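Local coordinates for protein superoxide dismutase (Chaetomium thermophilum, PDB 4BR6) that probably converts superoxide radicals into hydrogen peroxide and dioxygen at a manganese centre, as a member of the iron/manganese superoxide dismutase family, at residues L63-G68 against N145-T150; N80-S85 against V184-T189; T109-M114 against Y177-W182; G125-A130 against I140-N145; D132-N137 against T150-P155. One frame throughout, in Å; residues are numbered along the deposited sequence.

Overall arrangement
The five contacts show a two-part fold enclosing a metal. Interactions 1 and 2 join the N-terminal helical hairpin part to the C-terminal alpha/beta part, their centres about 24 Å apart. Interaction 4 is the beta hairpin between them, and interaction 5 continues its sheet to strand 153-160. Manganese, held by His26, His74, Asp160 and His164, is, by nearest atoms, about 4 Å from the side chain of Trp126 in interaction 4 and about 5 Å from that of Gln146 in interaction 1; a probable hydrogen bond joins these two, Gln146 OE1 to Trp126 NE1 (2.8 Å). Interaction 3 packs on the sheet face that carries Ala127 and Ile140, and touches interaction 2 through Trp182 and Trp187.

Interaction 1: residues L63-G68 against N145-T150; sequences LLNFHG and NQDPVT
Asn65 and Phe66, on helix 61-79 of the N-terminal alpha-hairpin domain of an iron/manganese superoxide dismutase, meet Gln146, Asp147 and Pro148 in the loop leaving the beta hairpin. With CG anti to the backbone N (chi1 180°), Asn65 carries its amide out to the loop, where ND2 donates to Asp147 OD1 at 3.0 Å. The acceptor lies practically in the amide plane, although the carboxylate is turned 54° from it. Beside this bond, Asn65 OD1 comes to 4.1 Å from Pro148 CD.

Gln146 packs through its aliphatic part: CB lies 3.4 Å from Phe66 O, while the chain bends at chi2 (-62°) and leads the amide on toward the metal site. There OE1 accepts from Trp126 NE1 and Asn73 ND2, and NE2 is hydrogen-bonded to Tyr34 OH, bonds that fix the rotation of this second-shell group close to the manganese ligand His74. The Phe66 ring also meets Tyr34 edge-to-face. Across the contact its CE1 approaches Gln146 CG obliquely, at 3.7 Å.

Interaction 2: residues N80-S85 against V184-T189; sequences NLAPAS and VINWKT
This is a buried backbone bridge between the loop after helix 61-79 and the turn that leads into helix 187-195. Leu81 and Ile185 form a single beta bridge. Two backbone bonds, Asn186 N to Asn80 O and Ala82 N to Val184 O, both 2.9 Å, hold it. Leu81 CD2 packs on Val184 CG2 (4.0 Å) and on Ile185 CD1, while Asn80 directs OD1 elsewhere, to Arg193 and Gly158.

In the superoxide dismutase fold this ties the end of the helical hairpin to the C-terminal domain, and Asn186 is the N-cap of the last helix. Its CG stands anti to the backbone N (chi1 -167°), and OD1 accepts from Lys188 N at 2.9 Å and Thr189 N at 3.2 Å. An alanine in place of this asparagine would lose both capping bonds and is likely to leave the N-H groups of Lys188 and Thr189 without this acceptor. Asn186 ND2 donates to a water (2.7 Å) that in turn donates to Leu81 O, while the CB of Ala82 lies 3.7 Å from the same nitrogen.

Interaction 3: residues T109-M114 against Y177-W182; sequences TFRKQM and YFEAIW
Glu179 and Trp182 carry the second segment's side of this contact, in which helix 107-119 packs against helix 174-180 and the residues that follow, within the C-terminal alpha/beta domain of the superoxide dismutase fold. Glu179, bent at chi2 (70°), brings OE2 to 3.2 Å from Arg111 NH2, a salt bridge whose hydrogen bond is weak. The two side chains cross at about a right angle.

Three residues further on, Trp182 presents one indole face to Arg111. The arginine chain runs extended from CG to NE and slides past the indole in the opposite direction, placing CG over the six-membered ring, 3.8 Å from its centroid in a CH-pi contact. The guanidinium lies flat on the tryptophan, planes 16° and centres 4.2 Å apart, consistent with a cation-pi contribution. A leucine in the tryptophan's place would probably leave the guanidinium without its flat support and open a gap beside Phe110 and Met114.

Asn115 OD1, on the same helix as Arg111, accepts from Trp182 NE1. The outer rim of the indole meets two more side chains of that helix. Met114 CB comes near its plane, 4.0 Å from CZ2, and Phe110 CE2 lies 3.7 Å from Trp182 CH2, with rings almost perpendicular.

Interaction 4: residues G125-A130 against I140-N145; sequences GWAWLA and IVTRAN
Trp128, Trp126 and Val141 are the residues most buried by the pairing of strands 125-130 and 140-144. Trp128 and Val141 form a hydrogen-bonded antiparallel pair: Trp128 N donates to Val141 O at 3.0 Å, and Val141 N to Trp128 O at 3.1 Å. On the same face, Val141 CG2, placed between its own backbone N and carbonyl carbon, touches Trp128 CB at 4.0 Å. The Trp128 indole extends beyond this partner to Val149 and Pro155.

Two residues back, Trp126 and Arg143 repeat the pattern, their two backbone bonds both 2.9 Å. The strands are the arms of a beta hairpin, running at 160° to each other, in the antiparallel sheet of the C-terminal domain, and the face bearing both tryptophans looks to the metal site. With CG anti to the carbonyl carbon (chi1 -75°), the Trp126 indole stands close to Asp160 and meets His74 edge-to-face, both of them manganese ligands.

Asn145 O approaches the indole edge in its plane, 3.1 Å from Trp126 CD1, but that oxygen accepts from Trp162 NE1, while the NE1 of Trp126 is engaged by Gln146. Trp128 CZ2 covers part of one face of the Trp126 ring. Arg143, after its bend at chi2, swings away from the strand pair: its NE is bonded to Pro148 O, and NH1 folds back to donate to Thr142 O at 2.9 Å.

Interaction 5: residues D132-N137 against T150-P155; sequences DKDSGN and TGQLVP
An Asx turn at the tip of the beta hairpin organises this contact, in which Asp132, Lys133 and Asp134 meet the loop that enters strand 153-160. Asp132 OD1 accepts from Asp134 N at 2.8 Å and Ser135 N at 3.0 Å, the donors reaching it from opposite faces of the carboxylate plane. This double grip fixes the carboxylate's rotation.

Across the contact, Lys133 N donates to Gln152 O at 2.9 Å. Gln152, with CG anti to its backbone N (chi1 -165°) and a bend at chi2, folds its amide over the turn, where NE2 donates to Asp134 OD2 at 2.8 Å, on the anti side, tilted from the carboxylate plane. Lys133 NZ approaches the same oxygen on the syn side, likewise tilted, at 3.1 Å, a salt bridge that probably helps balance the charge. A water closes the group, accepting from Lys133 NZ and donating to Asp134 OD2 and Gln152 OE1 (3.0 Å). Leu153 CD2 packs against Asp132 CA at 3.7 Å.

Asp132 and Leu153 are a non-hydrogen-bonded antiparallel pair at the end of the sheet, where strand 125-132 runs between strands 138-144 and 153-160. Asp134 and Gln152 pack on Gln113 of a neighbouring subunit, from its helix 107-119.

Interaction 1: residues L63-G68 against N145-T150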
# COMPACT_ATOMS: atom_id res chain seq x y z
N LEU B 63 1.62 -8.95 11.11
CA LEU B 63 0.81 -10.08 11.56
C LEU B 63 -0.28 -9.71 12.56
O LEU B 63 -1.37 -10.29 12.55
CB LEU B 63 1.70 -11.17 12.14
CG LEU B 63 2.53 -11.92 11.10
CD1 LEU B 63 3.73 -12.61 11.74
CD2 LEU B 63 1.64 -12.93 10.35
N LEU B 64 0.00 -8.76 13.45
CA LEU B 64 -1.01 -8.29 14.39
C LEU B 64 -2.15 -7.60 13.64
O LEU B 64 -3.34 -7.82 13.93
CB LEU B 64 -0.42 -7.32 15.42
CG LEU B 64 -1.46 -6.69 16.37
CD1 LEU B 64 -2.23 -7.75 17.18
CD2 LEU B 64 -0.79 -5.67 17.29
N ASN B 65 -1.79 -6.76 12.67
CA ASN B 65 -2.78 -6.09 11.83
C ASN B 65 -3.61 -7.10 11.07
O ASN B 65 -4.85 -7.05 11.09
CB ASN B 65 -2.09 -5.13 10.85
CG ASN B 65 -3.07 -4.39 9.94
OD1 ASN B 65 -3.78 -3.49 10.36
ND2 ASN B 65 -3.09 -4.77 8.66
N PHE B 66 -2.93 -8.02 10.40
CA PHE B 66 -3.58 -8.97 9.51
C PHE B 66 -4.51 -9.92 10.26
O PHE B 66 -5.69 -10.05 9.93
CB PHE B 66 -2.53 -9.77 8.73
CG PHE B 66 -3.11 -10.76 7.74
CD1 PHE B 66 -3.87 -10.34 6.67
CD2 PHE B 66 -2.85 -12.11 7.88
CE1 PHE B 66 -4.38 -11.25 5.77
CE2 PHE B 66 -3.37 -13.03 6.97
CZ PHE B 66 -4.13 -12.60 5.92
N HIS B 67 -3.95 -10.58 11.28
CA HIS B 67 -4.71 -11.55 12.06
C HIS B 67 -5.68 -10.86 13.00
O HIS B 67 -6.77 -11.36 13.24
CB HIS B 67 -3.76 -12.44 12.85
CG HIS B 67 -2.99 -13.38 11.99
ND1 HIS B 67 -3.59 -14.30 11.16
CD2 HIS B 67 -1.66 -13.52 11.79
CE1 HIS B 67 -2.67 -14.97 10.50
NE2 HIS B 67 -1.48 -14.52 10.87
N GLY B 68 -5.28 -9.72 13.55
CA GLY B 68 -6.19 -8.97 14.38
C GLY B 68 -7.34 -8.48 13.53
O GLY B 68 -8.48 -8.43 13.99
N ASN B 145 -7.52 -6.45 1.98
CA ASN B 145 -7.11 -7.59 2.78
C ASN B 145 -7.94 -7.69 4.06
O ASN B 145 -9.14 -7.89 3.97
CB ASN B 145 -5.60 -7.54 3.01
CG ASN B 145 -4.82 -7.51 1.71
OD1 ASN B 145 -5.26 -8.05 0.70
ND2 ASN B 145 -3.67 -6.87 1.72
N GLN B 146 -7.32 -7.56 5.23
CA GLN B 146 -8.08 -7.61 6.49
C GLN B 146 -7.99 -6.32 7.29
O GLN B 146 -8.32 -6.31 8.47
CB GLN B 146 -7.63 -8.77 7.39
CG GLN B 146 -7.77 -10.16 6.78
CD GLN B 146 -9.20 -10.54 6.44
OE1 GLN B 146 -10.16 -9.87 6.81
NE2 GLN B 146 -9.34 -11.65 5.74
N ASP B 147 -7.56 -5.24 6.65
CA ASP B 147 -7.48 -3.95 7.33
C ASP B 147 -8.86 -3.60 7.91
O ASP B 147 -9.86 -3.77 7.23
CB ASP B 147 -7.03 -2.86 6.37
CG ASP B 147 -5.62 -3.09 5.84
OD1 ASP B 147 -4.89 -3.93 6.39
OD2 ASP B 147 -5.25 -2.42 4.85
N PRO B 148 -8.92 -3.15 9.17
CA PRO B 148 -10.22 -2.87 9.79
C PRO B 148 -10.82 -1.48 9.51
O PRO B 148 -10.14 -0.58 9.05
CB PRO B 148 -9.92 -3.00 11.28
CG PRO B 148 -8.47 -2.68 11.40
CD PRO B 148 -7.83 -3.17 10.16
N VAL B 149 -12.11 -1.34 9.81
CA VAL B 149 -12.76 -0.03 9.84
C VAL B 149 -12.64 0.54 11.26
O VAL B 149 -13.32 0.06 12.17
CB VAL B 149 -14.24 -0.16 9.50
CG1 VAL B 149 -14.96 1.18 9.61
CG2 VAL B 149 -14.39 -0.75 8.10
N THR B 150 -11.78 1.53 11.46
CA THR B 150 -11.49 2.02 12.81
C THR B 150 -11.30 3.54 12.84
O THR B 150 -11.27 4.19 11.79
CB THR B 150 -10.27 1.31 13.40
OG1 THR B 150 -10.17 1.61 14.80
CG2 THR B 150 -9.00 1.72 12.68

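Interaction 2: residues N80-S85 against V184-T189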
# COMPACT_ATOMS: atom_id res chain seq x y z
N ASN B 80 -23.70 -10.24 11.23
CA ASN B 80 -24.65 -9.59 10.30
C ASN B 80 -25.11 -10.51 9.17
O ASN B 80 -25.49 -10.06 8.10
CB ASN B 80 -24.23 -8.16 9.83
CG ASN B 80 -23.04 -8.13 8.85
OD1 ASN B 80 -22.04 -7.46 9.10
ND2 ASN B 80 -23.18 -8.80 7.70
N LEU B 81 -25.09 -11.81 9.46
CA LEU B 81 -25.64 -12.82 8.57
C LEU B 81 -26.67 -13.63 9.36
O LEU B 81 -26.47 -13.92 10.54
CB LEU B 81 -24.56 -13.78 8.04
CG LEU B 81 -23.55 -13.27 7.01
CD1 LEU B 81 -22.54 -14.34 6.70
CD2 LEU B 81 -24.22 -12.81 5.72
N ALA B 82 -27.77 -13.99 8.71
CA ALA B 82 -28.78 -14.81 9.34
C ALA B 82 -29.58 -15.53 8.27
O ALA B 82 -29.68 -15.05 7.14
CB ALA B 82 -29.68 -13.97 10.23
N PRO B 83 -30.13 -16.71 8.60
CA PRO B 83 -30.95 -17.45 7.64
C PRO B 83 -32.10 -16.62 7.10
O PRO B 83 -32.67 -15.82 7.84
CB PRO B 83 -31.49 -18.63 8.46
CG PRO B 83 -31.21 -18.27 9.90
CD PRO B 83 -30.02 -17.41 9.89
N ALA B 84 -32.44 -16.80 5.83
CA ALA B 84 -33.48 -16.00 5.18
C ALA B 84 -34.86 -16.22 5.80
O ALA B 84 -35.73 -15.35 5.71
CB ALA B 84 -33.53 -16.30 3.70
N SER B 85 -35.06 -17.37 6.45
CA SER B 85 -36.35 -17.71 7.04
C SER B 85 -36.56 -16.98 8.36
O SER B 85 -37.63 -17.07 8.94
CB SER B 85 -36.46 -19.22 7.29
OG SER B 85 -35.73 -19.62 8.43
N VAL B 184 -29.45 -12.76 3.03
CA VAL B 184 -29.08 -13.29 4.34
C VAL B 184 -28.37 -12.27 5.24
O VAL B 184 -27.71 -12.66 6.19
CB VAL B 184 -28.20 -14.58 4.20
CG1 VAL B 184 -29.04 -15.75 3.67
CG2 VAL B 184 -27.00 -14.34 3.31
N ILE B 185 -28.54 -10.97 4.97
CA ILE B 185 -27.99 -9.92 5.84
C ILE B 185 -28.89 -9.66 7.05
O ILE B 185 -30.05 -9.36 6.88
CB ILE B 185 -27.82 -8.57 5.09
CG1 ILE B 185 -26.85 -8.72 3.93
CG2 ILE B 185 -27.34 -7.47 6.05
CD1 ILE B 185 -25.46 -9.19 4.33
N ASN B 186 -28.33 -9.75 8.26
CA ASN B 186 -29.12 -9.50 9.47
C ASN B 186 -29.25 -8.01 9.79
O ASN B 186 -28.40 -7.43 10.45
CB ASN B 186 -28.52 -10.24 10.67
CG ASN B 186 -29.47 -10.25 11.86
OD1 ASN B 186 -30.33 -9.39 11.97
ND2 ASN B 186 -29.33 -11.26 12.72
N TRP B 187 -30.35 -7.39 9.34
CA TRP B 187 -30.52 -5.95 9.51
C TRP B 187 -30.92 -5.59 10.92
O TRP B 187 -30.95 -4.42 11.27
CB TRP B 187 -31.52 -5.37 8.51
CG TRP B 187 -30.96 -5.37 7.14
CD1 TRP B 187 -31.32 -6.18 6.11
CD2 TRP B 187 -29.89 -4.55 6.66
NE1 TRP B 187 -30.55 -5.90 5.01
CE2 TRP B 187 -29.67 -4.91 5.32
CE3 TRP B 187 -29.11 -3.55 7.23
CZ2 TRP B 187 -28.70 -4.30 4.54
CZ3 TRP B 187 -28.16 -2.95 6.45
CH2 TRP B 187 -27.96 -3.32 5.13
N LYS B 188 -31.21 -6.59 11.73
CA LYS B 188 -31.46 -6.35 13.15
C LYS B 188 -30.13 -6.12 13.86
O LYS B 188 -30.00 -5.25 14.71
CB LYS B 188 -32.25 -7.51 13.76
CG LYS B 188 -32.36 -7.49 15.27
CD LYS B 188 -33.62 -8.19 15.77
CE LYS B 188 -33.88 -9.52 15.08
NZ LYS B 188 -32.74 -10.46 15.19
N THR B 189 -29.11 -6.89 13.49
CA THR B 189 -27.78 -6.66 14.06
C THR B 189 -27.27 -5.27 13.67
O THR B 189 -26.73 -4.56 14.50
CB THR B 189 -26.76 -7.70 13.56
OG1 THR B 189 -27.17 -9.00 13.97
CG2 THR B 189 -25.38 -7.43 14.11
O HOH W 1 -27.07 -12.56 13.42

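Interaction 3: residues T109-M114 against Y177-W182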
# COMPACT_ATOMS: atom_id res chain seq x y z
N THR B 109 -30.58 2.20 -3.77
CA THR B 109 -29.42 2.92 -4.29
C THR B 109 -28.16 2.60 -3.47
O THR B 109 -27.07 2.44 -4.02
CB THR B 109 -29.66 4.44 -4.30
OG1 THR B 109 -30.62 4.76 -5.31
CG2 THR B 109 -28.39 5.21 -4.59
N PHE B 110 -28.32 2.52 -2.16
CA PHE B 110 -27.23 2.10 -1.28
C PHE B 110 -26.74 0.71 -1.67
O PHE B 110 -25.54 0.44 -1.70
CB PHE B 110 -27.69 2.10 0.18
CG PHE B 110 -26.92 1.14 1.06
CD1 PHE B 110 -25.64 1.44 1.49
CD2 PHE B 110 -27.47 -0.07 1.44
CE1 PHE B 110 -24.94 0.55 2.28
CE2 PHE B 110 -26.75 -0.95 2.24
CZ PHE B 110 -25.50 -0.64 2.65
N ARG B 111 -27.71 -0.17 -1.94
CA ARG B 111 -27.45 -1.56 -2.32
C ARG B 111 -26.72 -1.64 -3.66
O ARG B 111 -25.86 -2.51 -3.87
CB ARG B 111 -28.79 -2.30 -2.42
CG ARG B 111 -28.68 -3.76 -2.76
CD ARG B 111 -30.05 -4.45 -2.72
NE ARG B 111 -29.99 -5.76 -3.36
CZ ARG B 111 -30.74 -6.81 -3.02
NH1 ARG B 111 -31.62 -6.73 -2.03
NH2 ARG B 111 -30.59 -7.96 -3.68
N LYS B 112 -27.10 -0.76 -4.57
CA LYS B 112 -26.43 -0.61 -5.87
C LYS B 112 -25.00 -0.15 -5.71
O LYS B 112 -24.07 -0.73 -6.28
CB LYS B 112 -27.21 0.40 -6.72
CG LYS B 112 -26.76 0.52 -8.17
CD LYS B 112 -27.71 1.43 -8.93
CE LYS B 112 -27.04 2.71 -9.37
NZ LYS B 112 -26.40 3.45 -8.25
N GLN B 113 -24.80 0.91 -4.94
CA GLN B 113 -23.48 1.48 -4.79
C GLN B 113 -22.55 0.52 -4.05
O GLN B 113 -21.36 0.45 -4.35
CB GLN B 113 -23.56 2.81 -4.06
CG GLN B 113 -24.07 3.90 -4.97
CD GLN B 113 -24.40 5.16 -4.23
OE1 GLN B 113 -24.47 5.17 -3.01
NE2 GLN B 113 -24.61 6.24 -4.97
N MET B 114 -23.09 -0.20 -3.07
CA MET B 114 -22.26 -1.12 -2.31
C MET B 114 -21.82 -2.28 -3.19
O MET B 114 -20.67 -2.69 -3.15
CB MET B 114 -22.96 -1.68 -1.07
CG MET B 114 -22.01 -2.52 -0.22
SD MET B 114 -22.17 -2.14 1.53
CE MET B 114 -20.99 -3.23 2.32
N TYR B 177 -22.65 -13.56 -6.40
CA TYR B 177 -22.46 -13.62 -4.95
C TYR B 177 -22.91 -12.31 -4.31
O TYR B 177 -23.69 -12.33 -3.36
CB TYR B 177 -21.01 -13.91 -4.60
CG TYR B 177 -20.61 -13.58 -3.17
CD1 TYR B 177 -21.13 -14.28 -2.09
CD2 TYR B 177 -19.69 -12.58 -2.91
CE1 TYR B 177 -20.75 -13.98 -0.80
CE2 TYR B 177 -19.31 -12.28 -1.61
CZ TYR B 177 -19.84 -12.99 -0.56
OH TYR B 177 -19.47 -12.71 0.73
N PHE B 178 -22.41 -11.18 -4.82
CA PHE B 178 -22.72 -9.88 -4.25
C PHE B 178 -24.23 -9.60 -4.24
O PHE B 178 -24.73 -8.95 -3.32
CB PHE B 178 -22.01 -8.74 -5.01
CG PHE B 178 -20.49 -8.83 -4.99
CD1 PHE B 178 -19.82 -9.30 -3.89
CD2 PHE B 178 -19.76 -8.43 -6.09
CE1 PHE B 178 -18.45 -9.37 -3.89
CE2 PHE B 178 -18.39 -8.50 -6.08
CZ PHE B 178 -17.74 -8.97 -4.98
N GLU B 179 -24.94 -10.06 -5.26
CA GLU B 179 -26.39 -9.88 -5.35
C GLU B 179 -27.13 -10.82 -4.40
O GLU B 179 -28.06 -10.41 -3.71
CB GLU B 179 -26.88 -10.12 -6.78
CG GLU B 179 -28.38 -10.03 -6.95
CD GLU B 179 -28.92 -8.61 -6.80
OE1 GLU B 179 -28.10 -7.67 -6.71
OE2 GLU B 179 -30.15 -8.43 -6.79
N ALA B 180 -26.71 -12.08 -4.38
CA ALA B 180 -27.35 -13.10 -3.55
C ALA B 180 -27.26 -12.82 -2.04
O ALA B 180 -28.21 -13.09 -1.30
CB ALA B 180 -26.77 -14.48 -3.87
N ILE B 181 -26.14 -12.28 -1.56
CA ILE B 181 -25.90 -12.22 -0.11
C ILE B 181 -26.90 -11.33 0.63
O ILE B 181 -27.13 -11.50 1.82
CB ILE B 181 -24.45 -11.75 0.21
CG1 ILE B 181 -24.14 -11.97 1.70
CG2 ILE B 181 -24.27 -10.30 -0.19
CD1 ILE B 181 -22.66 -11.83 2.04
N TRP B 182 -27.49 -10.37 -0.07
CA TRP B 182 -28.45 -9.47 0.57
C TRP B 182 -29.62 -10.24 1.17
O TRP B 182 -30.27 -9.75 2.08
CB TRP B 182 -28.95 -8.42 -0.42
CG TRP B 182 -27.82 -7.54 -0.88
CD1 TRP B 182 -27.03 -7.75 -1.95
CD2 TRP B 182 -27.35 -6.35 -0.24
NE1 TRP B 182 -26.08 -6.76 -2.04
CE2 TRP B 182 -26.25 -5.89 -1.00
CE3 TRP B 182 -27.73 -5.63 0.89
CZ2 TRP B 182 -25.55 -4.73 -0.68
CZ3 TRP B 182 -27.03 -4.49 1.21
CH2 TRP B 182 -25.95 -4.05 0.43

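Interaction 4: residues G125-A130 against I140-N145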
# COMPACT_ATOMS: atom_id res chain seq x y z
N GLY B 125 -10.43 -8.05 -0.25
CA GLY B 125 -10.88 -6.93 0.53
C GLY B 125 -12.30 -7.06 1.02
O GLY B 125 -12.94 -8.10 0.84
N TRP B 126 -12.79 -6.00 1.65
CA TRP B 126 -14.07 -5.98 2.30
C TRP B 126 -14.74 -4.68 1.92
O TRP B 126 -14.06 -3.67 1.79
CB TRP B 126 -13.88 -5.95 3.81
CG TRP B 126 -13.46 -7.23 4.44
CD1 TRP B 126 -12.20 -7.73 4.52
CD2 TRP B 126 -14.31 -8.18 5.10
NE1 TRP B 126 -12.21 -8.94 5.18
CE2 TRP B 126 -13.50 -9.24 5.54
CE3 TRP B 126 -15.68 -8.24 5.35
CZ2 TRP B 126 -14.00 -10.33 6.23
CZ3 TRP B 126 -16.18 -9.32 6.03
CH2 TRP B 126 -15.34 -10.35 6.46
N ALA B 127 -16.06 -4.70 1.80
CA ALA B 127 -16.83 -3.45 1.77
C ALA B 127 -17.71 -3.38 3.02
O ALA B 127 -18.21 -4.41 3.50
CB ALA B 127 -17.68 -3.33 0.50
N TRP B 128 -17.87 -2.16 3.54
CA TRP B 128 -18.61 -1.90 4.76
C TRP B 128 -19.54 -0.74 4.57
O TRP B 128 -19.19 0.23 3.91
CB TRP B 128 -17.66 -1.54 5.89
CG TRP B 128 -16.70 -2.64 6.25
CD1 TRP B 128 -15.50 -2.90 5.67
CD2 TRP B 128 -16.87 -3.62 7.27
NE1 TRP B 128 -14.91 -3.98 6.27
CE2 TRP B 128 -15.73 -4.45 7.25
CE3 TRP B 128 -17.88 -3.88 8.20
CZ2 TRP B 128 -15.58 -5.51 8.12
CZ3 TRP B 128 -17.73 -4.94 9.06
CH2 TRP B 128 -16.59 -5.74 9.02
N LEU B 129 -20.73 -0.85 5.15
CA LEU B 129 -21.52 0.31 5.52
C LEU B 129 -20.96 0.77 6.87
O LEU B 129 -20.91 -0.01 7.82
CB LEU B 129 -22.99 -0.07 5.69
CG LEU B 129 -23.92 0.98 6.31
CD1 LEU B 129 -23.94 2.25 5.47
CD2 LEU B 129 -25.32 0.41 6.47
N ALA B 130 -20.52 2.02 6.96
CA ALA B 130 -19.94 2.51 8.21
C ALA B 130 -20.56 3.84 8.61
O ALA B 130 -21.12 4.54 7.78
CB ALA B 130 -18.44 2.65 8.09
N ILE B 140 -20.13 4.15 2.33
CA ILE B 140 -19.59 2.86 1.93
C ILE B 140 -18.07 3.02 1.80
O ILE B 140 -17.60 3.89 1.07
CB ILE B 140 -20.22 2.39 0.59
CG1 ILE B 140 -21.72 2.16 0.77
CG2 ILE B 140 -19.54 1.12 0.05
CD1 ILE B 140 -22.52 2.27 -0.51
N VAL B 141 -17.30 2.22 2.53
CA VAL B 141 -15.86 2.23 2.39
C VAL B 141 -15.42 0.86 1.96
O VAL B 141 -16.15 -0.11 2.13
CB VAL B 141 -15.15 2.62 3.70
CG1 VAL B 141 -15.58 4.03 4.13
CG2 VAL B 141 -15.42 1.58 4.80
N THR B 142 -14.20 0.78 1.43
CA THR B 142 -13.57 -0.48 1.11
C THR B 142 -12.28 -0.60 1.94
O THR B 142 -11.66 0.40 2.29
CB THR B 142 -13.26 -0.58 -0.38
OG1 THR B 142 -12.48 0.56 -0.78
CG2 THR B 142 -14.55 -0.62 -1.18
N ARG B 143 -11.90 -1.83 2.27
CA ARG B 143 -10.64 -2.08 2.96
C ARG B 143 -9.91 -3.20 2.24
O ARG B 143 -10.53 -4.15 1.79
CB ARG B 143 -10.92 -2.45 4.42
CG ARG B 143 -11.52 -1.32 5.23
CD ARG B 143 -10.45 -0.33 5.67
NE ARG B 143 -10.98 0.79 6.45
CZ ARG B 143 -11.50 1.90 5.92
NH1 ARG B 143 -11.59 2.06 4.61
NH2 ARG B 143 -11.94 2.86 6.72
N ALA B 144 -8.59 -3.07 2.11
CA ALA B 144 -7.79 -4.10 1.47
C ALA B 144 -7.50 -5.22 2.47
O ALA B 144 -7.27 -4.96 3.65
CB ALA B 144 -6.48 -3.52 0.94
N ASN B 145 -7.52 -6.45 1.98
CA ASN B 145 -7.11 -7.59 2.78
C ASN B 145 -7.94 -7.69 4.06
O ASN B 145 -9.14 -7.89 3.97
CB ASN B 145 -5.60 -7.54 3.01
CG ASN B 145 -4.82 -7.51 1.71
OD1 ASN B 145 -5.26 -8.05 0.70
ND2 ASN B 145 -3.67 -6.87 1.72

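Interaction 5: residues D132-N137 against T150-P155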
# COMPACT_ATOMS: atom_id res chain seq x y z
N ASP B 132 -19.98 7.55 10.66
CA ASP B 132 -19.07 8.55 11.23
C ASP B 132 -19.39 8.76 12.70
O ASP B 132 -20.54 8.99 13.06
CB ASP B 132 -19.17 9.88 10.48
CG ASP B 132 -18.18 10.91 10.99
OD1 ASP B 132 -18.42 11.48 12.07
OD2 ASP B 132 -17.15 11.14 10.32
N LYS B 133 -18.36 8.68 13.54
CA LYS B 133 -18.56 8.63 14.99
C LYS B 133 -19.09 9.92 15.58
O LYS B 133 -19.59 9.93 16.71
CB LYS B 133 -17.26 8.20 15.69
CG LYS B 133 -16.12 9.21 15.65
CD LYS B 133 -14.97 8.76 16.55
CE LYS B 133 -13.75 9.65 16.46
NZ LYS B 133 -13.99 11.05 16.89
N ASP B 134 -19.00 11.01 14.82
CA ASP B 134 -19.33 12.34 15.32
C ASP B 134 -20.64 12.84 14.73
O ASP B 134 -21.50 13.33 15.46
CB ASP B 134 -18.20 13.33 15.02
CG ASP B 134 -16.97 13.12 15.90
OD1 ASP B 134 -17.12 13.08 17.14
OD2 ASP B 134 -15.85 12.98 15.36
N SER B 135 -20.79 12.71 13.42
CA SER B 135 -21.94 13.27 12.71
C SER B 135 -23.04 12.22 12.56
O SER B 135 -24.22 12.54 12.52
CB SER B 135 -21.52 13.82 11.34
OG SER B 135 -21.07 12.79 10.47
N GLY B 136 -22.63 10.96 12.49
CA GLY B 136 -23.55 9.86 12.24
C GLY B 136 -23.82 9.60 10.77
O GLY B 136 -24.49 8.63 10.42
N ASN B 137 -23.28 10.43 9.89
CA ASN B 137 -23.46 10.22 8.47
C ASN B 137 -22.94 8.84 8.05
O ASN B 137 -21.93 8.38 8.56
CB ASN B 137 -22.74 11.30 7.67
CG ASN B 137 -23.34 12.67 7.86
OD1 ASN B 137 -24.46 12.82 8.34
ND2 ASN B 137 -22.59 13.70 7.47
N THR B 150 -11.78 1.53 11.46
CA THR B 150 -11.49 2.02 12.81
C THR B 150 -11.30 3.54 12.84
O THR B 150 -11.27 4.19 11.79
CB THR B 150 -10.27 1.31 13.40
OG1 THR B 150 -10.17 1.61 14.80
CG2 THR B 150 -9.00 1.72 12.68
N GLY B 151 -11.18 4.10 14.03
CA GLY B 151 -11.02 5.54 14.16
C GLY B 151 -12.32 6.31 13.96
O GLY B 151 -13.29 6.12 14.69
N GLN B 152 -12.33 7.17 12.96
CA GLN B 152 -13.45 8.08 12.71
C GLN B 152 -14.72 7.35 12.31
O GLN B 152 -15.82 7.92 12.38
CB GLN B 152 -13.07 9.07 11.60
CG GLN B 152 -13.96 10.28 11.47
CD GLN B 152 -13.90 11.17 12.68
OE1 GLN B 152 -12.93 11.13 13.44
NE2 GLN B 152 -14.92 11.99 12.88
N LEU B 153 -14.57 6.11 11.85
CA LEU B 153 -15.67 5.34 11.31
C LEU B 153 -15.91 4.06 12.08
O LEU B 153 -14.97 3.39 12.51
CB LEU B 153 -15.41 4.99 9.85
CG LEU B 153 -15.37 6.16 8.88
CD1 LEU B 153 -15.21 5.59 7.49
CD2 LEU B 153 -16.62 7.01 8.99
N VAL B 154 -17.19 3.72 12.24
CA VAL B 154 -17.60 2.55 12.99
C VAL B 154 -18.29 1.61 12.01
O VAL B 154 -19.20 2.02 11.29
CB VAL B 154 -18.58 2.93 14.14
CG1 VAL B 154 -18.80 1.74 15.06
CG2 VAL B 154 -18.05 4.14 14.94
N PRO B 155 -17.85 0.35 11.95
CA PRO B 155 -18.49 -0.53 10.96
C PRO B 155 -19.88 -0.99 11.41
O PRO B 155 -20.06 -1.27 12.60
CB PRO B 155 -17.51 -1.70 10.85
CG PRO B 155 -16.80 -1.73 12.18
CD PRO B 155 -16.72 -0.31 12.64
O HOH W 2 -13.02 13.27 15.50